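Long-range contact in glutathione s-transferase I (Zea mays, PDB 1AXD), which conjugates glutathione to electrophilic compounds, herbicides among them, as a detoxifying glutathione transferase of maize: residues A[104-116]-A[131-145]. Sequence-based numbering, arbitrary orientation.
Sequences QYTAALNPILFQV and VDENLEKLKKVLEVY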
ATOM      1  N   GLN A 104      -4.628  -7.192   1.949  1.00 22.72           N
ATOM      2  CA  GLN A 104      -5.270  -8.422   2.388  1.00 16.07           C
ATOM      3  C   GLN A 104      -6.633  -8.221   2.959  1.00 13.86           C
ATOM      4  O   GLN A 104      -7.603  -8.678   2.383  1.00 17.07           O
ATOM      5  CB  GLN A 104      -4.396  -9.081   3.448  1.00 19.47           C
ATOM      6  CG  GLN A 104      -4.295 -10.557   3.331  1.00 27.33           C
ATOM      7  CD  GLN A 104      -3.516 -10.981   2.114  1.00 29.87           C
ATOM      8  OE1 GLN A 104      -2.438 -10.471   1.850  1.00 26.91           O
ATOM      9  NE2 GLN A 104      -4.058 -11.938   1.375  1.00 27.72           N
ATOM     10  N   TYR A 105      -6.709  -7.536   4.092  1.00 13.80           N
ATOM     11  CA  TYR A 105      -7.965  -7.304   4.797  1.00 14.85           C
ATOM     12  C   TYR A 105      -8.914  -6.455   4.041  1.00 17.68           C
ATOM     13  O   TYR A 105      -9.944  -6.948   3.601  1.00 20.86           O
ATOM     14  CB  TYR A 105      -7.642  -6.676   6.146  1.00 20.72           C
ATOM     15  CG  TYR A 105      -8.779  -6.546   7.123  1.00 20.38           C
ATOM     16  CD1 TYR A 105      -9.078  -7.575   8.016  1.00 21.35           C
ATOM     17  CD2 TYR A 105      -9.495  -5.361   7.221  1.00 21.30           C
ATOM     18  CE1 TYR A 105     -10.050  -7.420   8.984  1.00 24.34           C
ATOM     19  CE2 TYR A 105     -10.474  -5.197   8.184  1.00 23.86           C
ATOM     20  CZ  TYR A 105     -10.748  -6.224   9.063  1.00 22.29           C
ATOM     21  OH  TYR A 105     -11.715  -6.051  10.021  1.00 23.60           O
ATOM     22  N   THR A 106      -8.587  -5.179   3.886  1.00 16.72           N
ATOM     23  CA  THR A 106      -9.439  -4.250   3.160  1.00 17.81           C
ATOM     24  C   THR A 106      -9.738  -4.727   1.744  1.00 19.99           C
ATOM     25  O   THR A 106     -10.856  -4.553   1.292  1.00 21.99           O
ATOM     26  CB  THR A 106      -8.809  -2.855   3.138  1.00 19.10           C
ATOM     27  OG1 THR A 106      -8.557  -2.443   4.487  1.00 18.89           O
ATOM     28  CG2 THR A 106      -9.736  -1.839   2.452  1.00 14.62           C
ATOM     29  N   ALA A 107      -8.775  -5.361   1.078  1.00 19.07           N
ATOM     30  CA  ALA A 107      -8.978  -5.876  -0.279  1.00 21.17           C
ATOM     31  C   ALA A 107     -10.133  -6.882  -0.340  1.00 24.88           C
ATOM     32  O   ALA A 107     -10.779  -6.993  -1.376  1.00 29.61           O
ATOM     33  CB  ALA A 107      -7.675  -6.512  -0.807  1.00 16.78           C
ATOM     34  N   ALA A 108     -10.371  -7.614   0.746  1.00 22.86           N
ATOM     35  CA  ALA A 108     -11.446  -8.595   0.778  1.00 22.27           C
ATOM     36  C   ALA A 108     -12.691  -7.922   1.218  1.00 24.30           C
ATOM     37  O   ALA A 108     -13.763  -8.285   0.767  1.00 26.42           O
ATOM     38  CB  ALA A 108     -11.081  -9.758   1.721  1.00 19.65           C
ATOM     39  N   LEU A 109     -12.552  -6.922   2.076  1.00 24.71           N
ATOM     40  CA  LEU A 109     -13.694  -6.188   2.593  1.00 26.48           C
ATOM     41  C   LEU A 109     -14.330  -5.246   1.637  1.00 28.73           C
ATOM     42  O   LEU A 109     -15.546  -5.142   1.635  1.00 32.75           O
ATOM     43  CB  LEU A 109     -13.305  -5.434   3.858  1.00 24.24           C
ATOM     44  CG  LEU A 109     -13.833  -6.040   5.148  1.00 22.80           C
ATOM     45  CD1 LEU A 109     -13.438  -5.157   6.334  1.00 15.40           C
ATOM     46  CD2 LEU A 109     -15.360  -6.155   5.036  1.00 23.25           C
ATOM     47  N   ASN A 110     -13.532  -4.570   0.816  1.00 29.23           N
ATOM     48  CA  ASN A 110     -14.038  -3.596  -0.157  1.00 31.21           C
ATOM     49  C   ASN A 110     -15.209  -4.044  -1.014  1.00 27.34           C
ATOM     50  O   ASN A 110     -16.202  -3.342  -1.090  1.00 24.52           O
ATOM     51  CB  ASN A 110     -12.903  -3.109  -1.045  1.00 39.09           C
ATOM     52  CG  ASN A 110     -12.891  -1.617  -1.183  1.00 48.29           C
ATOM     53  OD1 ASN A 110     -12.166  -0.930  -0.476  1.00 52.45           O
ATOM     54  ND2 ASN A 110     -13.716  -1.099  -2.085  1.00 54.08           N
ATOM     55  N   PRO A 111     -15.106  -5.198  -1.680  1.00 25.93           N
ATOM     56  CA  PRO A 111     -16.243  -5.625  -2.498  1.00 25.72           C
ATOM     57  C   PRO A 111     -17.463  -5.746  -1.648  1.00 26.49           C
ATOM     58  O   PRO A 111     -18.518  -5.274  -2.029  1.00 29.20           O
ATOM     59  CB  PRO A 111     -15.800  -6.998  -2.987  1.00 23.60           C
ATOM     60  CG  PRO A 111     -14.325  -6.852  -3.092  1.00 24.40           C
ATOM     61  CD  PRO A 111     -13.980  -6.136  -1.817  1.00 24.45           C
ATOM     62  N   ILE A 112     -17.291  -6.340  -0.474  1.00 25.90           N
ATOM     63  CA  ILE A 112     -18.360  -6.568   0.476  1.00 23.17           C
ATOM     64  C   ILE A 112     -19.040  -5.296   0.937  1.00 23.73           C
ATOM     65  O   ILE A 112     -20.237  -5.152   0.742  1.00 26.57           O
ATOM     66  CB  ILE A 112     -17.818  -7.384   1.682  1.00 23.78           C
ATOM     67  CG1 ILE A 112     -17.311  -8.742   1.188  1.00 18.51           C
ATOM     68  CG2 ILE A 112     -18.911  -7.594   2.759  1.00 22.07           C
ATOM     69  CD1 ILE A 112     -16.709  -9.602   2.277  1.00 22.93           C
ATOM     70  N   LEU A 113     -18.285  -4.366   1.503  1.00 22.51           N
ATOM     71  CA  LEU A 113     -18.853  -3.122   1.994  1.00 17.84           C
ATOM     72  C   LEU A 113     -19.652  -2.391   0.965  1.00 20.17           C
ATOM     73  O   LEU A 113     -20.606  -1.734   1.314  1.00 20.09           O
ATOM     74  CB  LEU A 113     -17.754  -2.238   2.586  1.00 17.91           C
ATOM     75  CG  LEU A 113     -17.010  -2.877   3.765  1.00 15.35           C
ATOM     76  CD1 LEU A 113     -16.151  -1.832   4.472  1.00 16.53           C
ATOM     77  CD2 LEU A 113     -18.025  -3.473   4.774  1.00 17.01           C
ATOM     78  N   PHE A 114     -19.308  -2.538  -0.305  1.00 26.35           N
ATOM     79  CA  PHE A 114     -20.038  -1.874  -1.380  1.00 29.39           C
ATOM     80  C   PHE A 114     -21.394  -2.542  -1.644  1.00 32.08           C
ATOM     81  O   PHE A 114     -22.411  -1.862  -1.660  1.00 30.83           O
ATOM     82  CB  PHE A 114     -19.185  -1.869  -2.653  1.00 29.83           C
ATOM     83  CG  PHE A 114     -19.937  -1.472  -3.895  1.00 36.59           C
ATOM     84  CD1 PHE A 114     -20.451  -0.178  -4.040  1.00 37.26           C
ATOM     85  CD2 PHE A 114     -20.129  -2.392  -4.931  1.00 40.62           C
ATOM     86  CE1 PHE A 114     -21.143   0.196  -5.194  1.00 37.05           C
ATOM     87  CE2 PHE A 114     -20.822  -2.032  -6.097  1.00 41.23           C
ATOM     88  CZ  PHE A 114     -21.330  -0.734  -6.227  1.00 41.71           C
ATOM     89  N   GLN A 115     -21.398  -3.856  -1.849  1.00 33.98           N
ATOM     90  CA  GLN A 115     -22.623  -4.601  -2.122  1.00 30.59           C
ATOM     91  C   GLN A 115     -23.583  -4.502  -0.998  1.00 32.37           C
ATOM     92  O   GLN A 115     -24.725  -4.134  -1.209  1.00 34.61           O
ATOM     93  CB  GLN A 115     -22.300  -6.076  -2.372  1.00 28.67           C
ATOM     94  CG  GLN A 115     -21.473  -6.328  -3.607  1.00 28.65           C
ATOM     95  CD  GLN A 115     -22.182  -5.894  -4.862  1.00 29.95           C
ATOM     96  OE1 GLN A 115     -23.372  -6.084  -5.002  1.00 32.12           O
ATOM     97  NE2 GLN A 115     -21.445  -5.309  -5.783  1.00 36.08           N
ATOM     98  N   VAL A 116     -23.114  -4.826   0.198  1.00 31.23           N
ATOM     99  CA  VAL A 116     -23.936  -4.805   1.388  1.00 31.61           C
ATOM    100  C   VAL A 116     -24.265  -3.420   1.885  1.00 33.15           C
ATOM    101  O   VAL A 116     -25.300  -3.244   2.509  1.00 33.04           O
ATOM    102  CB  VAL A 116     -23.248  -5.641   2.517  1.00 34.27           C
ATOM    103  CG1 VAL A 116     -23.895  -5.379   3.895  1.00 37.60           C
ATOM    104  CG2 VAL A 116     -23.341  -7.137   2.188  1.00 28.90           C
ATOM    105  N   VAL A 131     -20.837 -11.039  -2.557  1.00 35.00           N
ATOM    106  CA  VAL A 131     -20.661 -11.122  -1.113  1.00 33.89           C
ATOM    107  C   VAL A 131     -20.164 -12.470  -0.676  1.00 33.12           C
ATOM    108  O   VAL A 131     -19.220 -12.527   0.084  1.00 35.57           O
ATOM    109  CB  VAL A 131     -21.970 -10.784  -0.359  1.00 34.02           C
ATOM    110  CG1 VAL A 131     -21.815 -11.051   1.159  1.00 26.18           C
ATOM    111  CG2 VAL A 131     -22.346  -9.309  -0.611  1.00 32.59           C
ATOM    112  N   ASP A 132     -20.757 -13.546  -1.180  1.00 34.26           N
ATOM    113  CA  ASP A 132     -20.356 -14.900  -0.801  1.00 35.87           C
ATOM    114  C   ASP A 132     -18.920 -15.261  -1.076  1.00 37.52           C
ATOM    115  O   ASP A 132     -18.279 -15.828  -0.204  1.00 37.47           O
ATOM    116  CB  ASP A 132     -21.277 -15.942  -1.442  1.00 32.42           C
ATOM    117  CG  ASP A 132     -22.665 -15.985  -0.806  1.00 37.77           C
ATOM    118  OD1 ASP A 132     -22.879 -15.393   0.281  1.00 38.20           O
ATOM    119  OD2 ASP A 132     -23.549 -16.637  -1.396  1.00 38.89           O
ATOM    120  N   GLU A 133     -18.402 -14.937  -2.257  1.00 39.13           N
ATOM    121  CA  GLU A 133     -17.021 -15.285  -2.561  1.00 42.53           C
ATOM    122  C   GLU A 133     -16.037 -14.448  -1.828  1.00 41.07           C
ATOM    123  O   GLU A 133     -15.001 -14.957  -1.429  1.00 45.40           O
ATOM    124  CB  GLU A 133     -16.745 -15.267  -4.065  1.00 48.60           C
ATOM    125  CG  GLU A 133     -16.833 -13.923  -4.734  1.00 58.86           C
ATOM    126  CD  GLU A 133     -16.379 -13.990  -6.178  1.00 66.44           C
ATOM    127  OE1 GLU A 133     -17.180 -14.445  -7.027  1.00 68.41           O
ATOM    128  OE2 GLU A 133     -15.220 -13.602  -6.459  1.00 70.29           O
ATOM    129  N   ASN A 134     -16.339 -13.177  -1.620  1.00 38.03           N
ATOM    130  CA  ASN A 134     -15.420 -12.329  -0.886  1.00 34.67           C
ATOM    131  C   ASN A 134     -15.401 -12.686   0.556  1.00 33.40           C
ATOM    132  O   ASN A 134     -14.392 -12.475   1.207  1.00 32.69           O
ATOM    133  CB  ASN A 134     -15.752 -10.863  -1.098  1.00 34.89           C
ATOM    134  CG  ASN A 134     -15.207 -10.349  -2.400  1.00 34.72           C
ATOM    135  OD1 ASN A 134     -15.947 -10.007  -3.301  1.00 38.57           O
ATOM    136  ND2 ASN A 134     -13.891 -10.322  -2.513  1.00 34.49           N
ATOM    137  N   LEU A 135     -16.494 -13.246   1.065  1.00 34.09           N
ATOM    138  CA  LEU A 135     -16.545 -13.666   2.462  1.00 35.44           C
ATOM    139  C   LEU A 135     -15.617 -14.813   2.639  1.00 35.01           C
ATOM    140  O   LEU A 135     -15.109 -15.007   3.728  1.00 36.73           O
ATOM    141  CB  LEU A 135     -17.963 -14.056   2.891  1.00 33.57           C
ATOM    142  CG  LEU A 135     -18.827 -12.953   3.519  1.00 35.83           C
ATOM    143  CD1 LEU A 135     -20.249 -13.485   3.736  1.00 37.40           C
ATOM    144  CD2 LEU A 135     -18.228 -12.469   4.859  1.00 34.79           C
ATOM    145  N   GLU A 136     -15.382 -15.581   1.583  1.00 35.78           N
ATOM    146  CA  GLU A 136     -14.458 -16.696   1.686  1.00 38.03           C
ATOM    147  C   GLU A 136     -13.075 -16.155   1.708  1.00 35.78           C
ATOM    148  O   GLU A 136     -12.300 -16.521   2.569  1.00 37.57           O
ATOM    149  CB  GLU A 136     -14.643 -17.677   0.533  1.00 40.06           C
ATOM    150  CG  GLU A 136     -15.964 -18.413   0.597  1.00 53.06           C
ATOM    151  CD  GLU A 136     -15.839 -19.890   0.267  1.00 61.25           C
ATOM    152  OE1 GLU A 136     -14.921 -20.551   0.807  1.00 67.92           O
ATOM    153  OE2 GLU A 136     -16.671 -20.393  -0.521  1.00 65.05           O
ATOM    154  N   LYS A 137     -12.779 -15.228   0.812  1.00 34.57           N
ATOM    155  CA  LYS A 137     -11.457 -14.629   0.762  1.00 33.22           C
ATOM    156  C   LYS A 137     -11.105 -14.039   2.110  1.00 27.49           C
ATOM    157  O   LYS A 137     -10.066 -14.362   2.656  1.00 27.07           O
ATOM    158  CB  LYS A 137     -11.408 -13.578  -0.357  1.00 35.57           C
ATOM    159  CG  LYS A 137     -11.718 -14.182  -1.728  1.00 41.84           C
ATOM    160  CD  LYS A 137     -11.745 -13.149  -2.854  1.00 52.47           C
ATOM    161  CE  LYS A 137     -12.145 -13.793  -4.193  1.00 52.63           C
ATOM    162  NZ  LYS A 137     -12.457 -12.784  -5.255  1.00 57.26           N
ATOM    163  N   LEU A 138     -12.002 -13.240   2.667  1.00 26.17           N
ATOM    164  CA  LEU A 138     -11.798 -12.608   3.967  1.00 29.87           C
ATOM    165  C   LEU A 138     -11.618 -13.641   5.056  1.00 32.02           C
ATOM    166  O   LEU A 138     -10.795 -13.452   5.943  1.00 34.25           O
ATOM    167  CB  LEU A 138     -13.009 -11.732   4.296  1.00 28.24           C
ATOM    168  CG  LEU A 138     -13.030 -10.977   5.617  1.00 24.56           C
ATOM    169  CD1 LEU A 138     -11.831 -10.008   5.679  1.00 25.24           C
ATOM    170  CD2 LEU A 138     -14.365 -10.212   5.728  1.00 27.43           C
ATOM    171  N   LYS A 139     -12.379 -14.727   4.968  1.00 31.44           N
ATOM    172  CA  LYS A 139     -12.339 -15.809   5.935  1.00 27.03           C
ATOM    173  C   LYS A 139     -10.969 -16.327   6.100  1.00 24.56           C
ATOM    174  O   LYS A 139     -10.544 -16.537   7.219  1.00 27.90           O
ATOM    175  CB  LYS A 139     -13.253 -16.929   5.461  1.00 31.83           C
ATOM    176  CG  LYS A 139     -13.659 -17.905   6.526  1.00 37.18           C
ATOM    177  CD  LYS A 139     -14.613 -18.941   5.956  1.00 40.02           C
ATOM    178  CE  LYS A 139     -15.777 -18.278   5.231  1.00 40.67           C
ATOM    179  NZ  LYS A 139     -16.440 -17.228   6.051  1.00 46.24           N
ATOM    180  N   LYS A 140     -10.255 -16.512   5.000  1.00 21.87           N
ATOM    181  CA  LYS A 140      -8.900 -17.021   5.069  1.00 26.18           C
ATOM    182  C   LYS A 140      -7.975 -16.009   5.718  1.00 29.57           C
ATOM    183  O   LYS A 140      -7.021 -16.405   6.372  1.00 32.32           O
ATOM    184  CB  LYS A 140      -8.408 -17.392   3.674  1.00 31.72           C
ATOM    185  CG  LYS A 140      -9.476 -18.046   2.790  1.00 45.99           C
ATOM    186  CD  LYS A 140     -10.282 -19.120   3.538  1.00 58.64           C
ATOM    187  CE  LYS A 140     -11.551 -19.527   2.763  1.00 65.47           C
ATOM    188  NZ  LYS A 140     -12.481 -20.415   3.545  1.00 66.21           N
ATOM    189  N   VAL A 141      -8.264 -14.719   5.558  1.00 25.90           N
ATOM    190  CA  VAL A 141      -7.447 -13.670   6.158  1.00 20.09           C
ATOM    191  C   VAL A 141      -7.666 -13.638   7.641  1.00 21.53           C
ATOM    192  O   VAL A 141      -6.712 -13.456   8.387  1.00 24.85           O
ATOM    193  CB  VAL A 141      -7.795 -12.265   5.604  1.00 19.43           C
ATOM    194  CG1 VAL A 141      -6.976 -11.191   6.342  1.00 11.78           C
ATOM    195  CG2 VAL A 141      -7.542 -12.194   4.087  1.00 15.50           C
ATOM    196  N   LEU A 142      -8.916 -13.762   8.076  1.00 22.43           N
ATOM    197  CA  LEU A 142      -9.225 -13.738   9.503  1.00 21.49           C
ATOM    198  C   LEU A 142      -8.602 -14.904  10.238  1.00 19.45           C
ATOM    199  O   LEU A 142      -8.247 -14.744  11.386  1.00 23.48           O
ATOM    200  CB  LEU A 142     -10.736 -13.650   9.743  1.00 22.05           C
ATOM    201  CG  LEU A 142     -11.425 -12.338   9.336  1.00 21.91           C
ATOM    202  CD1 LEU A 142     -12.946 -12.471   9.497  1.00 18.04           C
ATOM    203  CD2 LEU A 142     -10.897 -11.156  10.177  1.00 17.07           C
ATOM    204  N   GLU A 143      -8.458 -16.057   9.592  1.00 21.59           N
ATOM    205  CA  GLU A 143      -7.808 -17.212  10.226  1.00 30.42           C
ATOM    206  C   GLU A 143      -6.363 -16.845  10.616  1.00 30.79           C
ATOM    207  O   GLU A 143      -5.895 -17.260  11.670  1.00 31.83           O
ATOM    208  CB  GLU A 143      -7.780 -18.412   9.274  1.00 32.02           C
ATOM    209  CG  GLU A 143      -9.107 -19.138   9.131  1.00 50.27           C
ATOM    210  CD  GLU A 143      -9.033 -20.358   8.202  1.00 58.41           C
ATOM    211  OE1 GLU A 143      -7.984 -21.044   8.176  1.00 63.81           O
ATOM    212  OE2 GLU A 143     -10.034 -20.637   7.496  1.00 61.24           O
ATOM    213  N   VAL A 144      -5.679 -16.091   9.753  1.00 30.80           N
ATOM    214  CA  VAL A 144      -4.305 -15.644   9.989  1.00 24.16           C
ATOM    215  C   VAL A 144      -4.281 -14.633  11.089  1.00 23.11           C
ATOM    216  O   VAL A 144      -3.416 -14.706  11.946  1.00 22.92           O
ATOM    217  CB  VAL A 144      -3.703 -15.017   8.735  1.00 18.38           C
ATOM    218  CG1 VAL A 144      -2.342 -14.386   9.061  1.00 20.71           C
ATOM    219  CG2 VAL A 144      -3.562 -16.078   7.639  1.00 17.66           C
ATOM    220  N   TYR A 145      -5.191 -13.663  11.037  1.00 21.39           N
ATOM    221  CA  TYR A 145      -5.278 -12.655  12.082  1.00 21.29           C
ATOM    222  C   TYR A 145      -5.532 -13.334  13.394  1.00 21.90           C
ATOM    223  O   TYR A 145      -4.980 -12.920  14.394  1.00 23.82           O
ATOM    224  CB  TYR A 145      -6.399 -11.652  11.790  1.00 18.80           C
ATOM    225  CG  TYR A 145      -5.998 -10.499  10.893  1.00 19.52           C
ATOM    226  CD1 TYR A 145      -5.384 -10.722   9.663  1.00 20.59           C
ATOM    227  CD2 TYR A 145      -6.243  -9.183  11.275  1.00 20.26           C
ATOM    228  CE1 TYR A 145      -5.023  -9.662   8.832  1.00 24.52           C
ATOM    229  CE2 TYR A 145      -5.889  -8.111  10.455  1.00 25.00           C
ATOM    230  CZ  TYR A 145      -5.275  -8.354   9.231  1.00 26.28           C
ATOM    231  OH  TYR A 145      -4.908  -7.296   8.420  1.00 17.50           O
TER
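In the all-helical C-terminal domain of the glutathione transferase fold, consecutive helices 88-122 and 128-151 form an antiparallel helical hairpin, whose two backbones come nearest each other where Ala108 meets Leu138. The segment axes approach to 8.5 Å, their N-to-C directions 156° apart. Alanine suits this place because its methyl CB is small enough to rest on the opposing backbone, 3.7 Å from Leu138 CA.

No hydrogen bond joins the segments; knobs-into-holes packing does. With CG anti to the backbone N (chi1 179°), Leu138 enters the hole formed by Tyr105, Ala108, Leu109 and Ile112. Ile112 answers as a knob among Val131, Asn134, Leu135 and Leu138. Its long branch slides past Asn134 in the opposite direction, CG1 lying 3.5 Å from Asn134 CB, and ends with CD1 4.1 Å from Leu135 CD2. The side chains of Asn134 and Pro111 cross at about a right angle. Replacing Asn134 by an alanine would probably open a gap beside Pro111, whose ring would lose the amide group packed against it.

Branched Val116 and Val131 extend the apolar seam, their CG2 methyls 3.7 Å apart. Toward the other end, Gln104 contributes its aliphatic part, CG packing on Val141 CG2, while its side chain also touches Phe51 of the second subunit. Tyrosines combine a packing ring with a polar end: the ring planes of Tyr105 and Tyr145 are near parallel (25°) but slid apart, so the rings barely overlap, and Leu142 CD2 lies at the Tyr105 edge. The hydroxyls of these buried tyrosines are hydrogen-bonded to Thr171 and His167, respectively. Tyr145 OH also packs 3.6 Å from Tyr105 CB.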